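Local coordinates for protein aminoacyltransferase FemA (Staphylococcus aureus, PDB 1LRZ) that catalyses the addition of glycines 2 and 3 to the pentaglycine bridge of staphylococcal peptidoglycan, using glycyl-tRNA as donor, at residues G190-L196 with L237-I243; N182-V186 with H338-A344; V63-K68 with H100-Y104. All blocks are in the same frame, centred on the assembly; numbering follows the deposited sequence.

Contact 1. Residues G190-L196 with L237-I243; sequences GVKVRFL and LVPLAYI
K192 and R194 pair with Y242 and L240 across two antiparallel strands. K192 N reaches Y242 O at 2.8 Å in a nearly straight bond, and Y242 N returns one to K192 O; R194 and L240 exchange a second such pair. Farther along, L196 N donates to V238 O at 3.0 Å, and one water accepts from V238 N and donates to L196 O. Y242 has more surface buried here than any other residue: its CG stands between the backbone N and carbonyl carbon (chi1 69°), which lays the ring across the neighbouring strand. K192 lies against one face of the ring, its CB 3.5 Å from Y242 CZ, and the extended R194 chain passes over the opposite face, its CD 3.6 Å from Y242 CE2. The guanidinium plane is 71° from the ring plane, and any cation-pi attraction is weak; E310 and E200 meet the charge. On the sheet's other face V193 CG1 and F195 CE2 both meet P239 CB at 3.8 Å. Strand 192-195 is outermost, within this chain, in the nine-stranded mixed sheet, with strand 310-320 beyond 236-244; helix 341-355 packs against V193 and F195, and helix 201-207 against R194 and L196.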
loop_
_atom_site.group_PDB
_atom_site.type_symbol
_atom_site.label_atom_id
_atom_site.label_comp_id
_atom_site.label_asym_id
_atom_site.label_seq_id
_atom_site.Cartn_x
_atom_site.Cartn_y
_atom_site.Cartn_z
ATOM N N GLY A 190 8.258 20.866 -10.538
ATOM C CA GLY A 190 9.531 20.293 -10.954
ATOM C C GLY A 190 9.861 18.889 -10.461
ATOM O O GLY A 190 10.897 18.334 -10.826
ATOM N N VAL A 191 9.000 18.309 -9.631
ATOM C CA VAL A 191 9.234 16.960 -9.126
ATOM C C VAL A 191 8.768 15.927 -10.147
ATOM O O VAL A 191 7.717 16.099 -10.768
ATOM C CB VAL A 191 8.475 16.715 -7.802
ATOM C CG1 VAL A 191 8.567 15.232 -7.410
ATOM C CG2 VAL A 191 9.072 17.602 -6.694
ATOM N N LYS A 192 9.553 14.864 -10.319
ATOM C CA LYS A 192 9.207 13.789 -11.251
ATOM C C LYS A 192 9.190 12.440 -10.535
ATOM O O LYS A 192 9.721 12.306 -9.431
ATOM C CB LYS A 192 10.202 13.757 -12.420
ATOM C CG LYS A 192 10.134 15.021 -13.262
ATOM C CD LYS A 192 11.166 15.087 -14.386
ATOM C CE LYS A 192 10.988 16.405 -15.156
ATOM N NZ LYS A 192 11.964 16.624 -16.258
ATOM N N VAL A 193 8.570 11.445 -11.157
ATOM C CA VAL A 193 8.507 10.115 -10.563
ATOM C C VAL A 193 8.954 9.062 -11.573
ATOM O O VAL A 193 8.502 9.058 -12.722
ATOM C CB VAL A 193 7.066 9.783 -10.088
ATOM C CG1 VAL A 193 6.970 8.320 -9.629
ATOM C CG2 VAL A 193 6.670 10.716 -8.956
ATOM N N ARG A 194 9.871 8.200 -11.151
ATOM C CA ARG A 194 10.342 7.118 -12.002
ATOM C C ARG A 194 10.273 5.851 -11.174
ATOM O O ARG A 194 10.155 5.910 -9.943
ATOM C CB ARG A 194 11.777 7.358 -12.495
ATOM C CG ARG A 194 12.885 7.328 -11.444
ATOM C CD ARG A 194 14.163 7.900 -12.071
ATOM N NE ARG A 194 15.313 7.951 -11.175
ATOM C CZ ARG A 194 16.073 6.904 -10.881
ATOM N NH1 ARG A 194 17.100 7.037 -10.052
ATOM N NH2 ARG A 194 15.805 5.722 -11.419
ATOM N N PHE A 195 10.341 4.707 -11.839
ATOM C CA PHE A 195 10.278 3.444 -11.134
ATOM C C PHE A 195 11.642 2.781 -11.094
ATOM O O PHE A 195 12.277 2.568 -12.129
ATOM C CB PHE A 195 9.246 2.539 -11.800
ATOM C CG PHE A 195 7.873 3.141 -11.845
ATOM C CD1 PHE A 195 7.426 3.799 -12.989
ATOM C CD2 PHE A 195 7.031 3.067 -10.736
ATOM C CE1 PHE A 195 6.157 4.380 -13.030
ATOM C CE2 PHE A 195 5.761 3.644 -10.765
ATOM C CZ PHE A 195 5.323 4.300 -11.915
ATOM N N LEU A 196 12.074 2.458 -9.881
ATOM C CA LEU A 196 13.370 1.851 -9.637
ATOM C C LEU A 196 13.436 0.355 -9.916
ATOM O O LEU A 196 12.478 -0.385 -9.659
ATOM C CB LEU A 196 13.785 2.102 -8.185
ATOM C CG LEU A 196 13.795 3.554 -7.703
ATOM C CD1 LEU A 196 14.309 3.613 -6.261
ATOM C CD2 LEU A 196 14.684 4.386 -8.610
ATOM N N LEU A 237 5.981 -2.319 -7.696
ATOM C CA LEU A 237 6.548 -1.131 -8.319
ATOM C C LEU A 237 7.166 -0.308 -7.203
ATOM O O LEU A 237 6.655 -0.297 -6.075
ATOM C CB LEU A 237 5.463 -0.317 -9.045
ATOM C CG LEU A 237 4.979 -0.860 -10.395
ATOM C CD1 LEU A 237 3.845 0.018 -10.929
ATOM C CD2 LEU A 237 6.161 -0.893 -11.373
ATOM N N VAL A 238 8.266 0.370 -7.523
ATOM C CA VAL A 238 9.002 1.179 -6.557
ATOM C C VAL A 238 9.138 2.611 -7.068
ATOM O O VAL A 238 10.202 3.015 -7.547
ATOM C CB VAL A 238 10.431 0.606 -6.322
ATOM C CG1 VAL A 238 11.155 1.400 -5.224
ATOM C CG2 VAL A 238 10.349 -0.872 -5.939
ATOM N N PRO A 239 8.054 3.395 -6.986
ATOM C CA PRO A 239 8.155 4.774 -7.466
ATOM C C PRO A 239 9.086 5.626 -6.602
ATOM O O PRO A 239 9.104 5.501 -5.379
ATOM C CB PRO A 239 6.711 5.266 -7.417
ATOM C CG PRO A 239 6.118 4.471 -6.259
ATOM C CD PRO A 239 6.694 3.094 -6.492
ATOM N N LEU A 240 9.867 6.475 -7.263
ATOM C CA LEU A 240 10.788 7.395 -6.608
ATOM C C LEU A 240 10.470 8.810 -7.105
ATOM O O LEU A 240 10.458 9.061 -8.315
ATOM C CB LEU A 240 12.253 7.074 -6.962
ATOM C CG LEU A 240 13.218 8.234 -6.616
ATOM C CD1 LEU A 240 13.422 8.289 -5.099
ATOM C CD2 LEU A 240 14.565 8.082 -7.332
ATOM N N ALA A 241 10.188 9.719 -6.177
ATOM C CA ALA A 241 9.928 11.107 -6.533
ATOM C C ALA A 241 11.320 11.717 -6.469
ATOM O O ALA A 241 12.084 11.432 -5.530
ATOM C CB ALA A 241 9.010 11.767 -5.499
ATOM N N TYR A 242 11.654 12.553 -7.444
ATOM C CA TYR A 242 12.984 13.138 -7.481
ATOM C C TYR A 242 13.031 14.406 -8.324
ATOM O O TYR A 242 12.079 14.749 -9.025
ATOM C CB TYR A 242 13.950 12.126 -8.084
ATOM C CG TYR A 242 13.680 11.913 -9.555
ATOM C CD1 TYR A 242 14.349 12.669 -10.523
ATOM C CD2 TYR A 242 12.692 11.016 -9.980
ATOM C CE1 TYR A 242 14.044 12.544 -11.878
ATOM C CE2 TYR A 242 12.376 10.884 -11.335
ATOM C CZ TYR A 242 13.056 11.651 -12.278
ATOM O OH TYR A 242 12.750 11.530 -13.615
ATOM N N ILE A 243 14.162 15.091 -8.256
ATOM C CA ILE A 243 14.360 16.290 -9.042
ATOM C C ILE A 243 15.628 16.090 -9.857
ATOM O O ILE A 243 16.655 15.689 -9.311
ATOM C CB ILE A 243 14.572 17.530 -8.160
ATOM C CG1 ILE A 243 13.317 17.809 -7.325
ATOM C CG2 ILE A 243 14.930 18.729 -9.041
ATOM C CD1 ILE A 243 13.480 18.964 -6.342
HETATM O O HOH W 1 9.691 -0.266 -9.844
#

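Contact 2. Residues N182-V186 with H338-A344; sequences NTKKV and HFAGSYA
Y343, V186 and N182 bury the most surface where helix 177-187 meets the start of helix 341-355. N182 sets its CB squarely over one face of the Y343 ring, 3.3 Å from the centroid and 6° off the ring normal, a close CH-pi contact. From there the amide runs outward over the ring, its plane tilted 35° from that of the ring, and OD1 ends 3.3 Å from Y343 OH. At the other end of Y343, its backbone O and T183 OG1 each accept a hydrogen bond from one water, which lies in the plane of the ring; T183 OG1 is also bonded to R179 O, within its own helix.

V186 packs beside the first turn of helix 341-355, its CG1 4.1 Å from A344 CB and its CG2 4.2 Å from Y343 CB; its fit against A340, the N-cap residue, is implausibly tight, which leaves its exact rotation doubtful. From the residue before V186, the bent chain of K185 brings NZ to H338 O at 3.1 Å, with the donor tilted 32° from the carbonyl plane.

The direct contact is therefore mainly carbon against carbon and aromatic face, with its one assigned direct hydrogen bond at the periphery. That bond joins a lysine to a main-chain carbonyl, so the lysine's charge has no counter-ion in this pair of segments and is probably eased by the carbonyl dipole.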
loop_
_atom_site.group_PDB
_atom_site.type_symbol
_atom_site.label_atom_id
_atom_site.label_comp_id
_atom_site.label_asym_id
_atom_site.label_seq_id
_atom_site.Cartn_x
_atom_site.Cartn_y
_atom_site.Cartn_z
ATOM N N ASN A 182 -1.137 20.354 -1.504
ATOM C CA ASN A 182 0.153 19.718 -1.753
ATOM C C ASN A 182 0.149 18.874 -3.027
ATOM O O ASN A 182 1.153 18.816 -3.747
ATOM C CB ASN A 182 0.558 18.874 -0.535
ATOM C CG ASN A 182 1.087 19.740 0.614
ATOM O OD1 ASN A 182 0.787 19.514 1.784
ATOM N ND2 ASN A 182 1.876 20.729 0.271
ATOM N N THR A 183 -0.979 18.230 -3.318
ATOM C CA THR A 183 -1.076 17.418 -4.526
ATOM C C THR A 183 -1.023 18.338 -5.751
ATOM O O THR A 183 -0.307 18.056 -6.716
ATOM C CB THR A 183 -2.382 16.570 -4.516
ATOM O OG1 THR A 183 -2.304 15.608 -3.456
ATOM C CG2 THR A 183 -2.567 15.829 -5.844
ATOM N N LYS A 184 -1.764 19.445 -5.711
ATOM C CA LYS A 184 -1.735 20.392 -6.828
ATOM C C LYS A 184 -0.302 20.915 -6.958
ATOM O O LYS A 184 0.202 21.089 -8.063
ATOM C CB LYS A 184 -2.676 21.583 -6.579
ATOM C CG LYS A 184 -4.170 21.269 -6.710
ATOM C CD LYS A 184 -5.028 22.522 -6.482
ATOM C CE LYS A 184 -4.685 23.626 -7.487
ATOM N NZ LYS A 184 -5.609 24.809 -7.435
ATOM N N LYS A 185 0.354 21.149 -5.825
ATOM C CA LYS A 185 1.726 21.659 -5.853
ATOM C C LYS A 185 2.698 20.784 -6.651
ATOM O O LYS A 185 3.384 21.278 -7.543
ATOM C CB LYS A 185 2.291 21.840 -4.441
ATOM C CG LYS A 185 3.698 22.429 -4.467
ATOM C CD LYS A 185 4.499 22.124 -3.210
ATOM C CE LYS A 185 3.958 22.824 -1.988
ATOM N NZ LYS A 185 4.840 22.602 -0.811
ATOM N N VAL A 186 2.771 19.495 -6.335
ATOM C CA VAL A 186 3.702 18.631 -7.049
ATOM C C VAL A 186 3.381 18.458 -8.512
ATOM O O VAL A 186 4.265 18.161 -9.308
ATOM C CB VAL A 186 3.813 17.228 -6.425
ATOM C CG1 VAL A 186 4.640 17.305 -5.184
ATOM C CG2 VAL A 186 2.437 16.646 -6.161
ATOM N N HIS A 338 9.447 20.034 1.813
ATOM C CA HIS A 338 8.768 21.145 1.171
ATOM C C HIS A 338 8.567 20.939 -0.328
ATOM O O HIS A 338 7.791 21.661 -0.953
ATOM C CB HIS A 338 9.496 22.475 1.462
ATOM C CG HIS A 338 10.900 22.532 0.948
ATOM N ND1 HIS A 338 11.217 22.996 -0.311
ATOM C CD2 HIS A 338 12.075 22.171 1.522
ATOM C CE1 HIS A 338 12.524 22.919 -0.491
ATOM N NE2 HIS A 338 13.068 22.422 0.606
ATOM N N PHE A 339 9.250 19.953 -0.906
ATOM C CA PHE A 339 9.073 19.668 -2.334
ATOM C C PHE A 339 7.861 18.752 -2.546
ATOM O O PHE A 339 7.451 18.508 -3.683
ATOM C CB PHE A 339 10.321 19.015 -2.935
ATOM C CG PHE A 339 11.393 19.997 -3.325
ATOM C CD1 PHE A 339 12.624 20.003 -2.673
ATOM C CD2 PHE A 339 11.172 20.914 -4.351
ATOM C CE1 PHE A 339 13.630 20.916 -3.043
ATOM C CE2 PHE A 339 12.164 21.830 -4.731
ATOM C CZ PHE A 339 13.393 21.828 -4.075
ATOM N N ALA A 340 7.313 18.232 -1.449
ATOM C CA ALA A 340 6.120 17.378 -1.501
ATOM C C ALA A 340 6.285 16.074 -2.279
ATOM O O ALA A 340 5.345 15.599 -2.932
ATOM C CB ALA A 340 4.945 18.175 -2.078
ATOM N N GLY A 341 7.476 15.491 -2.205
ATOM C CA GLY A 341 7.719 14.243 -2.900
ATOM C C GLY A 341 6.737 13.162 -2.478
ATOM O O GLY A 341 6.327 12.324 -3.284
ATOM N N SER A 342 6.351 13.190 -1.208
ATOM C CA SER A 342 5.425 12.210 -0.661
ATOM C C SER A 342 4.096 12.207 -1.419
ATOM O O SER A 342 3.522 11.153 -1.715
ATOM C CB SER A 342 5.161 12.535 0.810
ATOM O OG SER A 342 4.395 11.502 1.399
ATOM N N TYR A 343 3.601 13.408 -1.701
ATOM C CA TYR A 343 2.353 13.586 -2.409
ATOM C C TYR A 343 2.477 13.143 -3.862
ATOM O O TYR A 343 1.511 12.645 -4.448
ATOM C CB TYR A 343 1.933 15.054 -2.321
ATOM C CG TYR A 343 1.601 15.467 -0.904
ATOM C CD1 TYR A 343 0.345 15.201 -0.366
ATOM C CD2 TYR A 343 2.551 16.090 -0.086
ATOM C CE1 TYR A 343 0.031 15.534 0.945
ATOM C CE2 TYR A 343 2.242 16.433 1.248
ATOM C CZ TYR A 343 0.975 16.151 1.746
ATOM O OH TYR A 343 0.617 16.497 3.028
ATOM N N ALA A 344 3.665 13.321 -4.439
ATOM C CA ALA A 344 3.923 12.929 -5.831
ATOM C C ALA A 344 3.868 11.410 -5.938
ATOM O O ALA A 344 3.243 10.864 -6.852
ATOM C CB ALA A 344 5.305 13.444 -6.284
HETATM O O HOH W 2 -1.005 13.058 -3.411
#

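Contact 3. Residues V63-K68 with H100-Y104; sequences VMKVFK and HRCLY
This contact belongs to a beta-alpha-beta unit: strand 67-78, helix 83-98 and strand 102-107, whose two strands run parallel in the seven-stranded mixed sheet. It lies where both strands begin, beside the turn that leads from strand 52-63 into strand 67-78. K68 pairs with C102, and the backbone of K68 bonds to the residues on either side of that cysteine, as parallel pairing requires. L103 N donates to K68 O at 2.8 Å in an almost straight bond (174°), whereas the bond from K68 N to R101 O is weak, bent to 124° at the hydrogen.

L103 fills the hydrophobic side of the turn. Its CG is anti to the backbone N (chi1 171°), and CD2 reaches both V63 CG2 and M64 CG, each at 3.7 Å. F67 crosses L103 at about a right angle, with the two CB atoms 3.6 Å apart; R101 O lies at the edge of its ring, near the ring plane. Helix 403-411 closes over this cluster, with V405 touching both M64 and L103.

K68 leaves on the other side of the sheet. Its extended chain passes H100 O, with CD only 3.2 Å from that oxygen, and its ammonium group makes a salt bridge to E39 on strand 39-46, two strands over in the same sheet. R101 also extends its chain, alongside the turn, laying CD 3.6 Å from V66 O. Beyond it a water bridges the two segments, accepting from R101 NH2 at 2.8 Å and donating to V66 O at 2.7 Å.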
loop_
_atom_site.group_PDB
_atom_site.type_symbol
_atom_site.label_atom_id
_atom_site.label_comp_id
_atom_site.label_asym_id
_atom_site.label_seq_id
_atom_site.Cartn_x
_atom_site.Cartn_y
_atom_site.Cartn_z
ATOM N N VAL A 63 8.461 -27.430 13.785
ATOM C CA VAL A 63 8.425 -27.036 15.187
ATOM C C VAL A 63 8.324 -28.294 16.041
ATOM O O VAL A 63 7.760 -29.309 15.614
ATOM C CB VAL A 63 7.214 -26.122 15.522
ATOM C CG1 VAL A 63 7.331 -24.809 14.760
ATOM C CG2 VAL A 63 5.897 -26.841 15.178
ATOM N N MET A 64 8.877 -28.218 17.249
ATOM C CA MET A 64 8.856 -29.335 18.178
ATOM C C MET A 64 9.330 -30.672 17.570
ATOM O O MET A 64 8.682 -31.718 17.725
ATOM C CB MET A 64 7.457 -29.462 18.793
ATOM C CG MET A 64 7.030 -28.205 19.582
ATOM S SD MET A 64 8.119 -27.798 21.007
ATOM C CE MET A 64 7.426 -28.899 22.177
ATOM N N LYS A 65 10.456 -30.609 16.860
ATOM C CA LYS A 65 11.111 -31.773 16.268
ATOM C C LYS A 65 10.500 -32.449 15.048
ATOM O O LYS A 65 11.126 -32.511 13.992
ATOM C CB LYS A 65 11.316 -32.854 17.344
ATOM C CG LYS A 65 11.796 -32.341 18.687
ATOM C CD LYS A 65 13.151 -31.686 18.590
ATOM C CE LYS A 65 13.678 -31.384 19.984
ATOM N NZ LYS A 65 15.000 -30.699 19.946
ATOM N N VAL A 66 9.298 -32.992 15.204
ATOM C CA VAL A 66 8.661 -33.705 14.104
ATOM C C VAL A 66 7.384 -33.066 13.595
ATOM O O VAL A 66 6.789 -33.561 12.640
ATOM C CB VAL A 66 8.303 -35.156 14.503
ATOM C CG1 VAL A 66 9.560 -35.976 14.699
ATOM C CG2 VAL A 66 7.447 -35.147 15.779
ATOM N N PHE A 67 6.954 -31.978 14.218
ATOM C CA PHE A 67 5.716 -31.328 13.799
ATOM C C PHE A 67 5.920 -30.109 12.912
ATOM O O PHE A 67 7.045 -29.751 12.557
ATOM C CB PHE A 67 4.890 -30.939 15.026
ATOM C CG PHE A 67 4.457 -32.111 15.855
ATOM C CD1 PHE A 67 5.236 -32.553 16.918
ATOM C CD2 PHE A 67 3.283 -32.796 15.549
ATOM C CE1 PHE A 67 4.855 -33.673 17.674
ATOM C CE2 PHE A 67 2.889 -33.918 16.297
ATOM C CZ PHE A 67 3.681 -34.354 17.361
ATOM N N LYS A 68 4.814 -29.468 12.552
ATOM C CA LYS A 68 4.878 -28.294 11.695
ATOM C C LYS A 68 3.872 -27.225 12.083
ATOM O O LYS A 68 2.749 -27.520 12.509
ATOM C CB LYS A 68 4.628 -28.696 10.239
ATOM C CG LYS A 68 5.718 -29.562 9.640
ATOM C CD LYS A 68 5.251 -30.148 8.338
ATOM C CE LYS A 68 6.261 -31.121 7.758
ATOM N NZ LYS A 68 5.682 -31.740 6.532
ATOM N N HIS A 100 -0.193 -33.765 7.506
ATOM C CA HIS A 100 1.177 -33.302 7.382
ATOM C C HIS A 100 1.855 -32.942 8.694
ATOM O O HIS A 100 2.663 -32.014 8.751
ATOM C CB HIS A 100 1.221 -32.129 6.409
ATOM C CG HIS A 100 0.772 -32.485 5.023
ATOM N ND1 HIS A 100 1.611 -33.063 4.093
ATOM C CD2 HIS A 100 -0.433 -32.359 4.415
ATOM C CE1 HIS A 100 0.943 -33.274 2.972
ATOM N NE2 HIS A 100 -0.299 -32.854 3.141
ATOM N N ARG A 101 1.511 -33.691 9.738
ATOM C CA ARG A 101 2.104 -33.537 11.067
ATOM C C ARG A 101 2.026 -32.114 11.616
ATOM O O ARG A 101 2.980 -31.598 12.208
ATOM C CB ARG A 101 3.569 -34.010 11.027
ATOM C CG ARG A 101 3.730 -35.466 10.543
ATOM C CD ARG A 101 5.182 -35.988 10.573
ATOM N NE ARG A 101 5.211 -37.421 10.277
ATOM C CZ ARG A 101 6.269 -38.214 10.433
ATOM N NH1 ARG A 101 6.177 -39.508 10.130
ATOM N NH2 ARG A 101 7.420 -37.720 10.888
ATOM N N CYS A 102 0.876 -31.483 11.429
ATOM C CA CYS A 102 0.702 -30.136 11.919
ATOM C C CYS A 102 0.565 -30.147 13.435
ATOM O O CYS A 102 -0.111 -31.013 13.998
ATOM C CB CYS A 102 -0.545 -29.514 11.289
ATOM S SG CYS A 102 -0.914 -27.856 11.892
ATOM N N LEU A 103 1.220 -29.194 14.092
ATOM C CA LEU A 103 1.131 -29.050 15.540
ATOM C C LEU A 103 -0.008 -28.070 15.822
ATOM O O LEU A 103 -0.809 -28.275 16.736
ATOM C CB LEU A 103 2.431 -28.486 16.120
ATOM C CG LEU A 103 2.333 -28.099 17.599
ATOM C CD1 LEU A 103 1.872 -29.295 18.436
ATOM C CD2 LEU A 103 3.696 -27.600 18.081
ATOM N N TYR A 104 -0.044 -26.981 15.056
ATOM C CA TYR A 104 -1.108 -25.987 15.169
ATOM C C TYR A 104 -1.240 -25.215 13.865
ATOM O O TYR A 104 -0.250 -24.979 13.171
ATOM C CB TYR A 104 -0.889 -25.032 16.356
ATOM C CG TYR A 104 0.244 -24.044 16.232
ATOM C CD1 TYR A 104 -0.008 -22.678 16.063
ATOM C CD2 TYR A 104 1.559 -24.456 16.360
ATOM C CE1 TYR A 104 1.042 -21.746 16.038
ATOM C CE2 TYR A 104 2.616 -23.545 16.333
ATOM C CZ TYR A 104 2.351 -22.192 16.174
ATOM O OH TYR A 104 3.401 -21.305 16.158
HETATM O O HOH W 3 8.273 -35.002 10.912
#

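Contacts 1 and 2 adjoin, their centres about 12 Å apart: helix 177-187 runs on into strand 192-195, and V191 and A241 of contact 1 pack on A344, F339 and G341 of contact 2. Helix 341-355 thus rests on both the edge of the nine-stranded sheet and helix 177-187. Contact 3 belongs to the other sheet, its centre about 46 Å from that of contact 1, on the opposite side of the chain's centre. All three are partly buried, and contact 3 lies farthest out. Contact 1 relies on regular antiparallel backbone bonding, contact 2 on side-chain packing between helices, and contact 3 on a short parallel pairing with apolar contacts around a turn.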